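SidF, inhibitor of growth family, member 3 (Legionella pneumophila subsp. pneumophila, PDB 4FYE) probably acts as a phosphoinositide phosphatase, removing phosphate from phosphatidylinositol phosphates in membranes through its N-terminal phosphatase domain. Local coordinates at residues L288-V293 and F377-Q382. The protein carries 1 engineered substitution. Residues are numbered along the deposited sequence; the frame is centred on the assembly and turned at random.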
loop_
_atom_site.group_PDB
_atom_site.type_symbol
_atom_site.label_atom_id
_atom_site.label_comp_id
_atom_site.label_asym_id
_atom_site.label_seq_id
_atom_site.Cartn_x
_atom_site.Cartn_y
_atom_site.Cartn_z
ATOM N N LEU A 288 25.413 6.112 -2.686
ATOM C CA LEU A 288 25.355 6.052 -1.231
ATOM C C LEU A 288 24.393 7.108 -0.696
ATOM O O LEU A 288 23.676 6.856 0.260
ATOM C CB LEU A 288 26.735 6.181 -0.610
ATOM C CG LEU A 288 27.146 5.215 0.499
ATOM C CD1 LEU A 288 28.017 5.982 1.478
ATOM C CD2 LEU A 288 25.995 4.546 1.216
ATOM N N ALA A 289 24.334 8.258 -1.347
ATOM C CA ALA A 289 23.353 9.269 -1.022
ATOM C C ALA A 289 21.913 8.694 -1.078
ATOM O O ALA A 289 21.077 8.886 -0.151
ATOM C CB ALA A 289 23.522 10.436 -1.965
ATOM N N ILE A 290 21.664 7.954 -2.158
ATOM C CA ILE A 290 20.379 7.327 -2.429
ATOM C C ILE A 290 20.060 6.277 -1.375
ATOM O O ILE A 290 18.920 6.226 -0.881
ATOM C CB ILE A 290 20.313 6.738 -3.854
ATOM C CG1 ILE A 290 20.262 7.883 -4.860
ATOM C CG2 ILE A 290 19.060 5.876 -4.010
ATOM C CD1 ILE A 290 20.697 7.530 -6.283
ATOM N N LYS A 291 21.054 5.453 -1.028
ATOM C CA LYS A 291 20.924 4.529 0.108
ATOM C C LYS A 291 20.538 5.233 1.410
ATOM O O LYS A 291 19.820 4.669 2.225
ATOM C CB LYS A 291 22.213 3.752 0.329
ATOM C CG LYS A 291 22.102 2.273 0.044
ATOM C CD LYS A 291 23.446 1.540 0.135
ATOM C CE LYS A 291 24.085 1.375 -1.240
ATOM N NZ LYS A 291 25.163 0.352 -1.238
ATOM N N ALA A 292 21.033 6.456 1.607
ATOM C CA ALA A 292 20.795 7.179 2.855
ATOM C C ALA A 292 19.373 7.698 2.934
ATOM O O ALA A 292 18.759 7.683 4.024
ATOM C CB ALA A 292 21.759 8.336 3.021
ATOM N N VAL A 293 18.887 8.204 1.792
ATOM C CA VAL A 293 17.546 8.741 1.740
ATOM C C VAL A 293 16.578 7.613 2.016
ATOM O O VAL A 293 15.554 7.812 2.643
ATOM C CB VAL A 293 17.245 9.306 0.369
ATOM C CG1 VAL A 293 15.768 9.529 0.187
ATOM C CG2 VAL A 293 18.025 10.591 0.191
ATOM N N PHE A 377 14.546 -3.331 -4.459
ATOM C CA PHE A 377 14.523 -4.492 -3.594
ATOM C C PHE A 377 15.645 -4.319 -2.599
ATOM O O PHE A 377 15.429 -4.289 -1.393
ATOM C CB PHE A 377 14.641 -5.811 -4.381
ATOM C CG PHE A 377 15.085 -6.973 -3.537
ATOM C CD1 PHE A 377 14.244 -7.507 -2.582
ATOM C CD2 PHE A 377 16.354 -7.496 -3.671
ATOM C CE1 PHE A 377 14.634 -8.576 -1.796
ATOM C CE2 PHE A 377 16.777 -8.560 -2.863
ATOM C CZ PHE A 377 15.908 -9.112 -1.922
ATOM N N GLU A 378 16.842 -4.170 -3.126
ATOM C CA GLU A 378 18.037 -4.245 -2.298
ATOM C C GLU A 378 18.180 -3.152 -1.224
ATOM O O GLU A 378 18.474 -3.477 -0.076
ATOM C CB GLU A 378 19.283 -4.370 -3.144
ATOM C CG GLU A 378 19.861 -5.756 -3.025
ATOM C CD GLU A 378 20.974 -6.027 -4.026
ATOM O OE1 GLU A 378 22.014 -5.305 -4.021
ATOM O OE2 GLU A 378 20.817 -6.996 -4.808
ATOM N N TYR A 379 17.901 -1.892 -1.562
ATOM C CA TYR A 379 18.070 -0.799 -0.611
ATOM C C TYR A 379 17.039 -0.813 0.501
ATOM O O TYR A 379 17.316 -0.390 1.634
ATOM C CB TYR A 379 17.978 0.524 -1.329
ATOM C CG TYR A 379 19.149 0.839 -2.224
ATOM C CD1 TYR A 379 20.038 -0.159 -2.625
ATOM C CD2 TYR A 379 19.381 2.131 -2.667
ATOM C CE1 TYR A 379 21.132 0.118 -3.427
ATOM C CE2 TYR A 379 20.430 2.388 -3.523
ATOM C CZ TYR A 379 21.290 1.377 -3.871
ATOM O OH TYR A 379 22.338 1.633 -4.633
ATOM N N VAL A 380 15.839 -1.266 0.170
ATOM C CA VAL A 380 14.741 -1.139 1.098
ATOM C C VAL A 380 14.918 -2.281 2.064
ATOM O O VAL A 380 14.910 -2.080 3.293
ATOM C CB VAL A 380 13.367 -1.152 0.372
ATOM C CG1 VAL A 380 12.253 -1.465 1.348
ATOM C CG2 VAL A 380 13.088 0.161 -0.359
ATOM N N ARG A 381 15.162 -3.472 1.525
ATOM C CA ARG A 381 15.424 -4.639 2.368
ATOM C C ARG A 381 16.616 -4.432 3.341
ATOM O O ARG A 381 16.570 -4.845 4.478
ATOM C CB ARG A 381 15.522 -5.896 1.493
ATOM C CG ARG A 381 16.678 -6.821 1.767
ATOM C CD ARG A 381 16.397 -7.763 2.902
ATOM N NE ARG A 381 17.532 -7.827 3.818
ATOM C CZ ARG A 381 18.770 -7.357 3.616
ATOM N NH1 ARG A 381 19.121 -6.760 2.486
ATOM N NH2 ARG A 381 19.678 -7.491 4.572
ATOM N N GLN A 382 17.633 -3.708 2.924
ATOM C CA GLN A 382 18.782 -3.447 3.786
ATOM C C GLN A 382 18.449 -2.422 4.896
ATOM O O GLN A 382 18.813 -2.614 6.085
ATOM C CB GLN A 382 19.938 -2.999 2.891
ATOM C CG GLN A 382 21.092 -2.284 3.555
ATOM C CD GLN A 382 22.288 -2.083 2.625
ATOM O OE1 GLN A 382 23.440 -2.094 3.092
ATOM N NE2 GLN A 382 22.032 -1.931 1.305
#
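With CG anti to its carbonyl carbon (chi1 -71°), Tyr379 sends its ring out from helix 373-387 toward helix 284-311, where the aliphatic chain of Lys291 lies across it. The lysine chain runs extended through chi2 and then bends at chi3 (-97°), a turn that brings CE back over the hydroxyl-bearing end of the ring. The result illustrates how a lysine can pack through its methylenes while its ammonium group pairs with another residue. Lys291 CG sits 3.8 Å from the centroid of the Tyr379 ring, almost on the ring normal, in a CH-pi contact over one face. Farther along, Lys291 CE lies 3.8 Å from Tyr379 CZ, and the two side chains cross at about a right angle. Ile290 meets the same ring differently: its CG2 branch abuts the edge close to the ring plane, with Ile290 CG2 3.8 Å from Tyr379 CE2. One aromatic ring is thus met on a face and at an edge by consecutive residues of a single helical turn. Gln382, one turn beyond Tyr379, adds a looser touch as the end of its side chain approaches Lys291 CD. The axes of segments 288-293 and 377-382 come within 9.9 Å, with their N-to-C directions 49° apart, and the CA atoms of Lys291 and Tyr379 are 6.1 Å apart. Around this pair, Met274 and Phe279 touch Tyr379 and Ile290 respectively, while helix 482-514 receives Ala289 and Ala292. The Lys291 ammonium forms a salt bridge with Glu536 of helix 522-583. With no hydrogen bond across the two segments, their direct contact consists of van der Waals and CH-pi packing, and the lysine links the tyrosine's helix to its own through carbon while reaching a third helix through charge.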